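Hydrogenase maturation factor (Thermoanaerobacter tengcongensis, PDB 3VTH) probably transfers the carbamoyl group of carbamoyl phosphate, at the cost of ATP, to the C-terminal cysteine of HypE during [NiFe]-hydrogenase maturation. Local coordinates at residues A[398-406]-A[452-460]; A[549-557]-A[570-581]. All blocks are in the same frame, centred on the assembly; numbering follows the deposited sequence.

The two contacts come one after the other along the chain: interaction 1 closes at residue 460, well before interaction 2 opens at 549. Their centres lie about 44 Å apart and their nearest atoms about 20 Å, so they do not touch. Interaction 1 pairs two neighbouring inner strands of the mixed sheet in the HypF Kae1-like domain (397-494), and its C-terminal end leads to the iron and nucleotide site. Interaction 2 joins helices 551-559, 567-572 and 575-587 within the second Kae1-like subdomain (503-741), away from the known sites. Both regions belong to the actin-like ATPase clan; the Asp460 end of the first contact lies near the iron and nucleotide, the second is peripheral helix packing.

Interaction 1: residues A[398-406]-A[452-460]; sequences VKASILAVG and VDPEVVAHD
Leu403 and Val457 sit at the middle of three parallel bridges, flanked by Ile402 with Val456 and Ala404 with Ala458; the axes of strands 402-404 and 456-460 approach to 4.6 Å, with 20° between their directions. Leu403 is gripped at both backbone ends: its N donates to Val456 O at 3.0 Å, and its O accepts from Ala458 N at 2.8 Å. Val405 N then bonds to Ala458 O, while at the entrance Ser401 O takes Glu455 N at 2.8 Å and, weakly, Val456 N.

On one face Ile402 runs alongside Val456, its CG1 nearest the valine CB, and the methyls of Ala404 and Ala458 are 4.3 Å apart. On the other, Leu403 CB rests on Pro454 CG at 3.7 Å. With CG1 wedged between backbone N and carbonyl carbon (chi1 61°), Val457 sends CG2 out away from its N, obliquely against Val405 CG1 at 3.6 Å, and Val405 CG2 lies beside His459 CB. The His459 ring turns away, and ND1 donates to Asp460 O from above the carbonyl plane. A water bridges the far ends, donating to Gly406 O and accepting from Asp460 N; another joins Ser401 OG to Asp453 N, and that hydroxyl also bonds to Thr416 O.

Asp460 ends the strand close to the metal site: OD1 bonds to ND1 of the iron ligand His483 and OD2 to His462 N, a second-shell position that would orient the imidazole. Strands 420-423, 414-417 and 402-404 alternate antiparallel, then 456-460 and 478-481 follow parallel, with helix 433-449 leading into 456-460, an order that matches the core sheet of the actin-like ATPase fold. Helix 737-749 covers the face of Ile402, Ala404 and Ala458, whereas Val405 and Val457 meet helix 466-473.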
ATOM      1  N   VAL A 398     -11.584 -20.373   3.117  1.00 45.99           N
ATOM      2  CA  VAL A 398     -10.470 -21.075   2.457  1.00 45.47           C
ATOM      3  C   VAL A 398     -10.402 -22.552   2.818  1.00 46.83           C
ATOM      4  O   VAL A 398     -10.842 -22.959   3.890  1.00 47.49           O
ATOM      5  CB  VAL A 398      -9.085 -20.408   2.697  1.00 43.93           C
ATOM      6  CG1 VAL A 398      -9.059 -19.050   2.069  1.00 41.90           C
ATOM      7  CG2 VAL A 398      -8.729 -20.344   4.188  1.00 44.31           C
ATOM      8  N   LYS A 399      -9.834 -23.330   1.895  1.00 47.29           N
ATOM      9  CA  LYS A 399      -9.612 -24.756   2.070  1.00 48.44           C
ATOM     10  C   LYS A 399      -8.735 -25.025   3.305  1.00 47.65           C
ATOM     11  O   LYS A 399      -9.094 -25.811   4.183  1.00 48.94           O
ATOM     12  CB  LYS A 399      -8.954 -25.314   0.801  1.00 48.73           C
ATOM     13  CG  LYS A 399      -9.567 -26.606   0.275  1.00 51.69           C
ATOM     14  CD  LYS A 399      -9.146 -27.846   1.072  1.00 55.75           C
ATOM     15  CE  LYS A 399      -9.699 -29.131   0.446  1.00 56.95           C
ATOM     16  NZ  LYS A 399     -11.182 -29.243   0.583  1.00 59.94           N
ATOM     17  N   ALA A 400      -7.584 -24.352   3.354  1.00 45.01           N
ATOM     18  CA  ALA A 400      -6.637 -24.464   4.463  1.00 43.34           C
ATOM     19  C   ALA A 400      -5.866 -23.143   4.479  1.00 39.84           C
ATOM     20  O   ALA A 400      -5.985 -22.385   3.534  1.00 38.97           O
ATOM     21  CB  ALA A 400      -5.686 -25.648   4.217  1.00 44.02           C
ATOM     22  N   SER A 401      -5.098 -22.865   5.532  1.00 37.75           N
ATOM     23  CA  SER A 401      -4.289 -21.634   5.580  1.00 35.54           C
ATOM     24  C   SER A 401      -3.056 -21.713   4.672  1.00 33.73           C
ATOM     25  O   SER A 401      -2.281 -22.683   4.707  1.00 33.66           O
ATOM     26  CB  SER A 401      -3.873 -21.269   7.008  1.00 35.73           C
ATOM     27  OG  SER A 401      -4.952 -20.666   7.712  1.00 36.37           O
ATOM     28  N   ILE A 402      -2.892 -20.680   3.859  1.00 31.57           N
ATOM     29  CA  ILE A 402      -1.773 -20.604   2.922  1.00 29.80           C
ATOM     30  C   ILE A 402      -0.935 -19.388   3.279  1.00 28.73           C
ATOM     31  O   ILE A 402      -1.476 -18.335   3.593  1.00 27.60           O
ATOM     32  CB  ILE A 402      -2.279 -20.496   1.464  1.00 29.31           C
ATOM     33  CG1 ILE A 402      -2.806 -21.869   1.005  1.00 31.89           C
ATOM     34  CG2 ILE A 402      -1.159 -19.978   0.502  1.00 27.65           C
ATOM     35  CD1 ILE A 402      -3.606 -21.835  -0.287  1.00 32.63           C
ATOM     36  N   LEU A 403       0.384 -19.546   3.266  1.00 27.93           N
ATOM     37  CA  LEU A 403       1.266 -18.391   3.290  1.00 27.16           C
ATOM     38  C   LEU A 403       1.778 -18.161   1.864  1.00 26.14           C
ATOM     39  O   LEU A 403       2.375 -19.045   1.270  1.00 25.79           O
ATOM     40  CB  LEU A 403       2.438 -18.630   4.252  1.00 27.93           C
ATOM     41  CG  LEU A 403       3.618 -17.648   4.181  1.00 29.34           C
ATOM     42  CD1 LEU A 403       3.208 -16.224   4.636  1.00 27.28           C
ATOM     43  CD2 LEU A 403       4.759 -18.182   5.038  1.00 30.55           C
ATOM     44  N   ALA A 404       1.536 -16.968   1.334  1.00 24.78           N
ATOM     45  CA  ALA A 404       2.096 -16.550   0.054  1.00 23.75           C
ATOM     46  C   ALA A 404       3.217 -15.561   0.345  1.00 23.74           C
ATOM     47  O   ALA A 404       2.996 -14.558   1.012  1.00 23.19           O
ATOM     48  CB  ALA A 404       1.020 -15.925  -0.820  1.00 22.49           C
ATOM     49  N   VAL A 405       4.420 -15.871  -0.143  1.00 23.82           N
ATOM     50  CA  VAL A 405       5.630 -15.196   0.305  1.00 23.32           C
ATOM     51  C   VAL A 405       5.902 -13.899  -0.439  1.00 22.99           C
ATOM     52  O   VAL A 405       6.753 -13.112  -0.011  1.00 22.57           O
ATOM     53  CB  VAL A 405       6.881 -16.118   0.268  1.00 23.70           C
ATOM     54  CG1 VAL A 405       6.733 -17.285   1.282  1.00 25.36           C
ATOM     55  CG2 VAL A 405       7.181 -16.608  -1.148  1.00 22.87           C
ATOM     56  N   GLY A 406       5.193 -13.682  -1.546  1.00 22.47           N
ATOM     57  CA  GLY A 406       5.377 -12.446  -2.331  1.00 22.54           C
ATOM     58  C   GLY A 406       6.530 -12.527  -3.315  1.00 23.10           C
ATOM     59  O   GLY A 406       6.988 -13.626  -3.670  1.00 24.04           O
ATOM     60  N   VAL A 452      -2.431 -17.785  12.569  1.00 32.75           N
ATOM     61  CA  VAL A 452      -2.259 -18.508  11.318  1.00 32.97           C
ATOM     62  C   VAL A 452      -1.118 -19.522  11.454  1.00 34.94           C
ATOM     63  O   VAL A 452       0.010 -19.172  11.812  1.00 35.44           O
ATOM     64  CB  VAL A 452      -1.950 -17.548  10.123  1.00 32.09           C
ATOM     65  CG1 VAL A 452      -1.834 -18.330   8.819  1.00 30.47           C
ATOM     66  CG2 VAL A 452      -3.008 -16.434  10.006  1.00 30.11           C
ATOM     67  N   ASP A 453      -1.416 -20.780  11.166  1.00 36.52           N
ATOM     68  CA  ASP A 453      -0.372 -21.787  11.006  1.00 38.33           C
ATOM     69  C   ASP A 453      -0.418 -22.290   9.560  1.00 37.11           C
ATOM     70  O   ASP A 453      -1.240 -23.145   9.219  1.00 37.43           O
ATOM     71  CB  ASP A 453      -0.539 -22.922  12.040  1.00 40.77           C
ATOM     72  CG  ASP A 453      -0.195 -22.476  13.476  1.00 45.40           C
ATOM     73  OD1 ASP A 453       0.436 -21.403  13.675  1.00 48.75           O
ATOM     74  OD2 ASP A 453      -0.559 -23.210  14.416  1.00 50.02           O
ATOM     75  N   PRO A 454       0.441 -21.728   8.686  1.00 35.88           N
ATOM     76  CA  PRO A 454       0.377 -22.087   7.281  1.00 35.12           C
ATOM     77  C   PRO A 454       0.471 -23.593   7.081  1.00 35.66           C
ATOM     78  O   PRO A 454       1.266 -24.265   7.746  1.00 35.91           O
ATOM     79  CB  PRO A 454       1.607 -21.393   6.686  1.00 34.38           C
ATOM     80  CG  PRO A 454       1.799 -20.199   7.572  1.00 34.64           C
ATOM     81  CD  PRO A 454       1.458 -20.693   8.943  1.00 35.32           C
ATOM     82  N   GLU A 455      -0.356 -24.104   6.176  1.00 35.62           N
ATOM     83  CA  GLU A 455      -0.318 -25.523   5.808  1.00 37.45           C
ATOM     84  C   GLU A 455       0.342 -25.740   4.442  1.00 35.86           C
ATOM     85  O   GLU A 455       0.895 -26.801   4.172  1.00 35.87           O
ATOM     86  CB  GLU A 455      -1.724 -26.122   5.882  1.00 38.94           C
ATOM     87  CG  GLU A 455      -2.254 -26.128   7.330  1.00 44.07           C
ATOM     88  CD  GLU A 455      -3.555 -26.907   7.524  1.00 51.40           C
ATOM     89  OE1 GLU A 455      -4.462 -26.787   6.670  1.00 53.89           O
ATOM     90  OE2 GLU A 455      -3.686 -27.619   8.554  1.00 55.91           O
ATOM     91  N   VAL A 456       0.306 -24.706   3.599  1.00 33.66           N
ATOM     92  CA  VAL A 456       0.899 -24.758   2.270  1.00 32.70           C
ATOM     93  C   VAL A 456       1.527 -23.388   2.027  1.00 30.65           C
ATOM     94  O   VAL A 456       0.993 -22.366   2.488  1.00 29.38           O
ATOM     95  CB  VAL A 456      -0.174 -25.079   1.175  1.00 33.11           C
ATOM     96  CG1 VAL A 456       0.380 -24.916  -0.220  1.00 32.57           C
ATOM     97  CG2 VAL A 456      -0.725 -26.522   1.335  1.00 36.43           C
ATOM     98  N   VAL A 457       2.667 -23.366   1.338  1.00 29.41           N
ATOM     99  CA  VAL A 457       3.329 -22.099   1.011  1.00 27.96           C
ATOM    100  C   VAL A 457       3.330 -21.895  -0.507  1.00 27.37           C
ATOM    101  O   VAL A 457       3.656 -22.823  -1.264  1.00 26.87           O
ATOM    102  CB  VAL A 457       4.771 -22.024   1.583  1.00 28.55           C
ATOM    103  CG1 VAL A 457       5.658 -23.135   0.998  1.00 30.76           C
ATOM    104  CG2 VAL A 457       5.414 -20.658   1.272  1.00 26.99           C
ATOM    105  N   ALA A 458       2.943 -20.693  -0.937  1.00 26.36           N
ATOM    106  CA  ALA A 458       2.939 -20.331  -2.341  1.00 25.77           C
ATOM    107  C   ALA A 458       4.065 -19.325  -2.579  1.00 25.17           C
ATOM    108  O   ALA A 458       4.329 -18.438  -1.739  1.00 24.44           O
ATOM    109  CB  ALA A 458       1.593 -19.730  -2.751  1.00 24.99           C
ATOM    110  N   HIS A 459       4.738 -19.481  -3.713  1.00 24.63           N
ATOM    111  CA  HIS A 459       5.905 -18.653  -4.009  1.00 24.38           C
ATOM    112  C   HIS A 459       6.056 -18.452  -5.510  1.00 24.14           C
ATOM    113  O   HIS A 459       5.438 -19.174  -6.314  1.00 24.44           O
ATOM    114  CB  HIS A 459       7.172 -19.294  -3.413  1.00 24.73           C
ATOM    115  CG  HIS A 459       7.539 -20.609  -4.030  1.00 26.14           C
ATOM    116  ND1 HIS A 459       8.265 -20.712  -5.204  1.00 25.67           N
ATOM    117  CD2 HIS A 459       7.284 -21.875  -3.633  1.00 27.63           C
ATOM    118  CE1 HIS A 459       8.440 -21.990  -5.495  1.00 28.67           C
ATOM    119  NE2 HIS A 459       7.857 -22.715  -4.553  1.00 28.36           N
ATOM    120  N   ASP A 460       6.877 -17.472  -5.882  1.00 24.00           N
ATOM    121  CA  ASP A 460       7.167 -17.190  -7.272  1.00 22.82           C
ATOM    122  C   ASP A 460       8.043 -18.284  -7.878  1.00 24.16           C
ATOM    123  O   ASP A 460       8.874 -18.896  -7.186  1.00 24.12           O
ATOM    124  CB  ASP A 460       7.901 -15.845  -7.385  1.00 23.04           C
ATOM    125  CG  ASP A 460       7.738 -15.201  -8.763  1.00 24.18           C
ATOM    126  OD1 ASP A 460       6.864 -14.325  -8.907  1.00 25.75           O
ATOM    127  OD2 ASP A 460       8.494 -15.550  -9.693  1.00 25.43           O
TER
HETATM  128  O   HOH W   1      -4.148 -21.243  10.241  1.00 21.94           O
HETATM  129  O   HOH W   2       8.694 -16.180  -4.095  1.00 16.33           O

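Interaction 2: residues A[549-557]-A[570-581]; sequences KKIYRTALG and VEQVDSRELDII
Tyr552 reaches across to Val573 and Glu577 from the first turn of helix 551-559. At CB the chain turns so that CG sits between the backbone N and the carbonyl carbon (chi1 62°), which carries the ring out toward both partners. Further out, CD2 meets Val573 CG2 obliquely at 4.0 Å, and CE2 meets Glu577 OE2 at 3.6 Å, with Ile581 CD1 a looser neighbour. At the tip, OH donates a very short bond of 2.5 Å to Glu577 OE2, which lies at the ring edge with the carboxylate turned 84° from the ring. Lys550 NZ donates to the same hydroxyl, and a water links OE2 to Arg553 NH1. A phenylalanine here would probably cost Glu577 OE2 the tyrosine hydroxyl and Lys550 NZ its acceptor there.

In this second subdomain of the actin-like fold, helices 551-557 and 575-581 pack through their side chains, the axes of the two short segments 11.4 Å apart at closest and crossing at -50°; Asp574 is the N-cap of helix 575-587, its OD1 accepting from Glu577 N. Beneath the polar cluster, Leu556 CD1 meets Ile581 CD1 and CD2 meets Leu578 CD1, both at 3.9 Å. Ile581 CG1 lies over one face of the Arg553 guanidinium, toward its rim, and NH2 of that group bonds to Pro542 O.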
ATOM      1  N   LYS A 549      19.921  -0.012 -14.424  1.00 50.13           N
ATOM      2  CA  LYS A 549      20.294   1.389 -14.196  1.00 48.99           C
ATOM      3  C   LYS A 549      21.010   2.092 -15.363  1.00 47.76           C
ATOM      4  O   LYS A 549      20.820   3.293 -15.568  1.00 46.97           O
ATOM      5  CB  LYS A 549      21.066   1.542 -12.875  1.00 50.70           C
ATOM      6  CG  LYS A 549      20.125   1.468 -11.641  1.00 51.64           C
ATOM      7  CD  LYS A 549      20.834   1.021 -10.355  1.00 54.97           C
ATOM      8  CE  LYS A 549      21.984   1.964  -9.983  1.00 57.39           C
ATOM      9  NZ  LYS A 549      22.473   1.708  -8.603  1.00 59.58           N
ATOM     10  N   LYS A 550      21.821   1.355 -16.120  1.00 45.90           N
ATOM     11  CA  LYS A 550      22.437   1.913 -17.331  1.00 44.78           C
ATOM     12  C   LYS A 550      21.542   1.618 -18.541  1.00 42.20           C
ATOM     13  O   LYS A 550      21.801   0.693 -19.314  1.00 41.35           O
ATOM     14  CB  LYS A 550      23.857   1.375 -17.528  1.00 46.52           C
ATOM     15  CG  LYS A 550      24.848   1.831 -16.453  1.00 48.75           C
ATOM     16  CD  LYS A 550      26.267   1.823 -16.963  1.00 51.76           C
ATOM     17  CE  LYS A 550      27.166   2.714 -16.115  1.00 54.45           C
ATOM     18  NZ  LYS A 550      28.149   3.459 -16.967  1.00 56.75           N
ATOM     19  N   ILE A 551      20.480   2.408 -18.686  1.00 39.32           N
ATOM     20  CA  ILE A 551      19.412   2.094 -19.633  1.00 37.22           C
ATOM     21  C   ILE A 551      19.780   2.252 -21.108  1.00 36.60           C
ATOM     22  O   ILE A 551      19.068   1.749 -21.969  1.00 34.87           O
ATOM     23  CB  ILE A 551      18.083   2.844 -19.327  1.00 36.49           C
ATOM     24  CG1 ILE A 551      18.199   4.338 -19.630  1.00 37.28           C
ATOM     25  CG2 ILE A 551      17.625   2.580 -17.877  1.00 36.72           C
ATOM     26  CD1 ILE A 551      16.860   5.075 -19.513  1.00 38.35           C
ATOM     27  N   TYR A 552      20.877   2.944 -21.409  1.00 37.05           N
ATOM     28  CA  TYR A 552      21.346   2.958 -22.794  1.00 37.47           C
ATOM     29  C   TYR A 552      21.728   1.538 -23.245  1.00 36.81           C
ATOM     30  O   TYR A 552      21.631   1.222 -24.424  1.00 36.75           O
ATOM     31  CB  TYR A 552      22.491   3.961 -23.017  1.00 39.43           C
ATOM     32  CG  TYR A 552      23.739   3.669 -22.210  1.00 41.66           C
ATOM     33  CD1 TYR A 552      23.887   4.165 -20.910  1.00 42.36           C
ATOM     34  CD2 TYR A 552      24.782   2.906 -22.752  1.00 43.95           C
ATOM     35  CE1 TYR A 552      25.042   3.897 -20.168  1.00 45.34           C
ATOM     36  CE2 TYR A 552      25.936   2.638 -22.022  1.00 45.65           C
ATOM     37  CZ  TYR A 552      26.060   3.134 -20.734  1.00 46.94           C
ATOM     38  OH  TYR A 552      27.199   2.864 -20.008  1.00 49.84           O
ATOM     39  N   ARG A 553      22.122   0.682 -22.293  1.00 36.04           N
ATOM     40  CA  ARG A 553      22.389  -0.735 -22.564  1.00 35.67           C
ATOM     41  C   ARG A 553      21.115  -1.491 -22.921  1.00 33.62           C
ATOM     42  O   ARG A 553      21.123  -2.400 -23.755  1.00 33.29           O
ATOM     43  CB  ARG A 553      23.046  -1.404 -21.357  1.00 36.64           C
ATOM     44  CG  ARG A 553      24.432  -0.857 -20.987  1.00 40.84           C
ATOM     45  CD  ARG A 553      24.941  -1.504 -19.698  1.00 46.96           C
ATOM     46  NE  ARG A 553      25.123  -2.955 -19.821  1.00 48.87           N
ATOM     47  CZ  ARG A 553      26.301  -3.572 -19.906  1.00 51.07           C
ATOM     48  NH1 ARG A 553      27.440  -2.884 -19.870  1.00 53.62           N
ATOM     49  NH2 ARG A 553      26.344  -4.892 -20.020  1.00 51.83           N
ATOM     50  N   THR A 554      20.016  -1.116 -22.275  1.00 31.56           N
ATOM     51  CA  THR A 554      18.723  -1.688 -22.601  1.00 29.50           C
ATOM     52  C   THR A 554      18.340  -1.285 -24.015  1.00 28.29           C
ATOM     53  O   THR A 554      17.903  -2.125 -24.801  1.00 27.69           O
ATOM     54  CB  THR A 554      17.623  -1.244 -21.607  1.00 28.47           C
ATOM     55  OG1 THR A 554      17.874  -1.860 -20.346  1.00 29.61           O
ATOM     56  CG2 THR A 554      16.245  -1.687 -22.098  1.00 26.82           C
ATOM     57  N   ALA A 555      18.523  -0.007 -24.345  1.00 28.38           N
ATOM     58  CA  ALA A 555      18.232   0.465 -25.699  1.00 28.20           C
ATOM     59  C   ALA A 555      19.068  -0.274 -26.749  1.00 28.60           C
ATOM     60  O   ALA A 555      18.553  -0.652 -27.800  1.00 28.50           O
ATOM     61  CB  ALA A 555      18.438   1.972 -25.811  1.00 28.57           C
ATOM     62  N   LEU A 556      20.357  -0.466 -26.479  1.00 28.85           N
ATOM     63  CA  LEU A 556      21.228  -1.200 -27.414  1.00 29.32           C
ATOM     64  C   LEU A 556      20.745  -2.640 -27.643  1.00 28.51           C
ATOM     65  O   LEU A 556      20.754  -3.153 -28.770  1.00 28.99           O
ATOM     66  CB  LEU A 556      22.674  -1.199 -26.917  1.00 30.08           C
ATOM     67  CG  LEU A 556      23.382   0.153 -27.009  1.00 31.44           C
ATOM     68  CD1 LEU A 556      24.705   0.100 -26.293  1.00 32.76           C
ATOM     69  CD2 LEU A 556      23.570   0.564 -28.488  1.00 31.64           C
ATOM     70  N   GLY A 557      20.346  -3.292 -26.564  1.00 27.32           N
ATOM     71  CA  GLY A 557      19.699  -4.593 -26.663  1.00 27.67           C
ATOM     72  C   GLY A 557      18.489  -4.574 -27.591  1.00 27.51           C
ATOM     73  O   GLY A 557      18.352  -5.444 -28.452  1.00 28.60           O
ATOM     74  N   VAL A 570      23.819   5.719 -31.133  1.00 40.34           N
ATOM     75  CA  VAL A 570      24.951   4.808 -30.895  1.00 41.38           C
ATOM     76  C   VAL A 570      26.299   5.550 -30.812  1.00 43.58           C
ATOM     77  O   VAL A 570      27.166   5.187 -30.024  1.00 43.69           O
ATOM     78  CB  VAL A 570      25.017   3.605 -31.909  1.00 41.42           C
ATOM     79  CG1 VAL A 570      23.703   2.816 -31.922  1.00 39.70           C
ATOM     80  CG2 VAL A 570      25.338   4.073 -33.294  1.00 42.89           C
ATOM     81  N   GLU A 571      26.453   6.609 -31.604  1.00 45.37           N
ATOM     82  CA  GLU A 571      27.673   7.424 -31.574  1.00 48.56           C
ATOM     83  C   GLU A 571      27.972   8.099 -30.240  1.00 48.95           C
ATOM     84  O   GLU A 571      29.132   8.406 -29.963  1.00 50.06           O
ATOM     85  CB  GLU A 571      27.656   8.460 -32.690  1.00 49.94           C
ATOM     86  CG  GLU A 571      28.099   7.884 -34.012  1.00 53.41           C
ATOM     87  CD  GLU A 571      28.164   8.920 -35.114  1.00 58.43           C
ATOM     88  OE1 GLU A 571      27.497   9.980 -34.995  1.00 59.79           O
ATOM     89  OE2 GLU A 571      28.881   8.668 -36.104  1.00 61.70           O
ATOM     90  N   GLN A 572      26.929   8.313 -29.432  1.00 48.06           N
ATOM     91  CA  GLN A 572      27.052   8.904 -28.098  1.00 49.26           C
ATOM     92  C   GLN A 572      27.600   7.899 -27.096  1.00 48.70           C
ATOM     93  O   GLN A 572      28.127   8.288 -26.053  1.00 49.49           O
ATOM     94  CB  GLN A 572      25.689   9.380 -27.578  1.00 48.64           C
ATOM     95  CG  GLN A 572      25.116  10.626 -28.259  1.00 52.20           C
ATOM     96  CD  GLN A 572      23.740  10.985 -27.701  1.00 54.03           C
ATOM     97  OE1 GLN A 572      23.624  11.700 -26.702  1.00 56.56           O
ATOM     98  NE2 GLN A 572      22.690  10.482 -28.345  1.00 53.15           N
ATOM     99  N   VAL A 573      27.446   6.609 -27.385  1.00 47.28           N
ATOM    100  CA  VAL A 573      28.036   5.587 -26.523  1.00 46.67           C
ATOM    101  C   VAL A 573      29.549   5.534 -26.752  1.00 48.71           C
ATOM    102  O   VAL A 573      30.033   5.600 -27.899  1.00 49.14           O
ATOM    103  CB  VAL A 573      27.329   4.193 -26.662  1.00 45.42           C
ATOM    104  CG1 VAL A 573      27.918   3.173 -25.688  1.00 44.51           C
ATOM    105  CG2 VAL A 573      25.843   4.342 -26.379  1.00 42.45           C
ATOM    106  N   ASP A 574      30.288   5.483 -25.644  1.00 49.74           N
ATOM    107  CA  ASP A 574      31.743   5.346 -25.675  1.00 52.33           C
ATOM    108  C   ASP A 574      32.090   4.127 -26.526  1.00 52.52           C
ATOM    109  O   ASP A 574      31.510   3.046 -26.357  1.00 50.96           O
ATOM    110  CB  ASP A 574      32.304   5.232 -24.245  1.00 53.14           C
ATOM    111  CG  ASP A 574      33.782   4.840 -24.211  1.00 56.47           C
ATOM    112  OD1 ASP A 574      34.065   3.667 -23.885  1.00 58.27           O
ATOM    113  OD2 ASP A 574      34.656   5.686 -24.507  1.00 59.92           O
ATOM    114  N   SER A 575      33.016   4.338 -27.455  1.00 54.46           N
ATOM    115  CA  SER A 575      33.342   3.399 -28.527  1.00 55.43           C
ATOM    116  C   SER A 575      33.778   2.007 -28.044  1.00 55.17           C
ATOM    117  O   SER A 575      33.369   0.988 -28.604  1.00 54.21           O
ATOM    118  CB  SER A 575      34.418   4.026 -29.412  1.00 57.70           C
ATOM    119  OG  SER A 575      34.811   3.158 -30.453  1.00 61.01           O
ATOM    120  N   ARG A 576      34.608   1.977 -27.006  1.00 55.87           N
ATOM    121  CA  ARG A 576      35.118   0.723 -26.467  1.00 55.87           C
ATOM    122  C   ARG A 576      34.013  -0.033 -25.735  1.00 52.80           C
ATOM    123  O   ARG A 576      33.828  -1.228 -25.956  1.00 51.98           O
ATOM    124  CB  ARG A 576      36.344   0.972 -25.581  1.00 57.78           C
ATOM    125  CG  ARG A 576      37.598   1.256 -26.411  1.00 62.52           C
ATOM    126  CD  ARG A 576      38.632   2.136 -25.709  1.00 66.95           C
ATOM    127  NE  ARG A 576      39.426   2.864 -26.697  1.00 70.64           N
ATOM    128  CZ  ARG A 576      40.569   3.506 -26.456  1.00 74.42           C
ATOM    129  NH1 ARG A 576      41.098   3.529 -25.238  1.00 76.27           N
ATOM    130  NH2 ARG A 576      41.194   4.128 -27.446  1.00 75.69           N
ATOM    131  N   GLU A 577      33.260   0.677 -24.898  1.00 51.03           N
ATOM    132  CA  GLU A 577      32.108   0.098 -24.217  1.00 48.30           C
ATOM    133  C   GLU A 577      31.059  -0.442 -25.199  1.00 45.89           C
ATOM    134  O   GLU A 577      30.491  -1.517 -24.975  1.00 44.05           O
ATOM    135  CB  GLU A 577      31.481   1.109 -23.255  1.00 48.11           C
ATOM    136  CG  GLU A 577      30.264   0.582 -22.485  1.00 48.22           C
ATOM    137  CD  GLU A 577      29.731   1.569 -21.454  1.00 51.21           C
ATOM    138  OE1 GLU A 577      30.138   2.756 -21.476  1.00 53.72           O
ATOM    139  OE2 GLU A 577      28.905   1.153 -20.615  1.00 50.96           O
ATOM    140  N   LEU A 578      30.816   0.292 -26.286  1.00 45.12           N
ATOM    141  CA  LEU A 578      29.872  -0.147 -27.317  1.00 43.46           C
ATOM    142  C   LEU A 578      30.284  -1.493 -27.930  1.00 43.58           C
ATOM    143  O   LEU A 578      29.474  -2.415 -28.015  1.00 41.93           O
ATOM    144  CB  LEU A 578      29.716   0.904 -28.424  1.00 43.75           C
ATOM    145  CG  LEU A 578      28.836   0.475 -29.610  1.00 42.70           C
ATOM    146  CD1 LEU A 578      27.367   0.338 -29.170  1.00 40.28           C
ATOM    147  CD2 LEU A 578      28.962   1.447 -30.777  1.00 42.94           C
ATOM    148  N   ASP A 579      31.540  -1.583 -28.358  1.00 45.11           N
ATOM    149  CA  ASP A 579      32.100  -2.810 -28.928  1.00 46.07           C
ATOM    150  C   ASP A 579      31.856  -4.008 -28.001  1.00 44.55           C
ATOM    151  O   ASP A 579      31.411  -5.073 -28.438  1.00 43.78           O
ATOM    152  CB  ASP A 579      33.603  -2.628 -29.156  1.00 48.65           C
ATOM    153  CG  ASP A 579      34.228  -3.780 -29.935  1.00 52.66           C
ATOM    154  OD1 ASP A 579      33.835  -3.993 -31.108  1.00 54.73           O
ATOM    155  OD2 ASP A 579      35.135  -4.452 -29.380  1.00 56.61           O
ATOM    156  N   ILE A 580      32.140  -3.812 -26.720  1.00 44.09           N
ATOM    157  CA  ILE A 580      32.029  -4.871 -25.732  1.00 43.39           C
ATOM    158  C   ILE A 580      30.584  -5.313 -25.550  1.00 41.35           C
ATOM    159  O   ILE A 580      30.284  -6.521 -25.544  1.00 40.61           O
ATOM    160  CB  ILE A 580      32.687  -4.440 -24.406  1.00 44.28           C
ATOM    161  CG1 ILE A 580      34.207  -4.341 -24.616  1.00 46.72           C
ATOM    162  CG2 ILE A 580      32.309  -5.385 -23.265  1.00 43.84           C
ATOM    163  CD1 ILE A 580      34.983  -3.703 -23.472  1.00 50.01           C
ATOM    164  N   ILE A 581      29.684  -4.339 -25.421  1.00 39.70           N
ATOM    165  CA  ILE A 581      28.264  -4.635 -25.265  1.00 37.45           C
ATOM    166  C   ILE A 581      27.754  -5.464 -26.450  1.00 36.88           C
ATOM    167  O   ILE A 581      27.105  -6.489 -26.250  1.00 36.10           O
ATOM    168  CB  ILE A 581      27.414  -3.343 -25.103  1.00 36.45           C
ATOM    169  CG1 ILE A 581      27.675  -2.702 -23.737  1.00 37.46           C
ATOM    170  CG2 ILE A 581      25.901  -3.638 -25.267  1.00 35.72           C
ATOM    171  CD1 ILE A 581      27.158  -1.264 -23.602  1.00 37.22           C
TER
HETATM  172  O   HOH W   3      27.888  -0.446 -18.915  1.00 44.38           O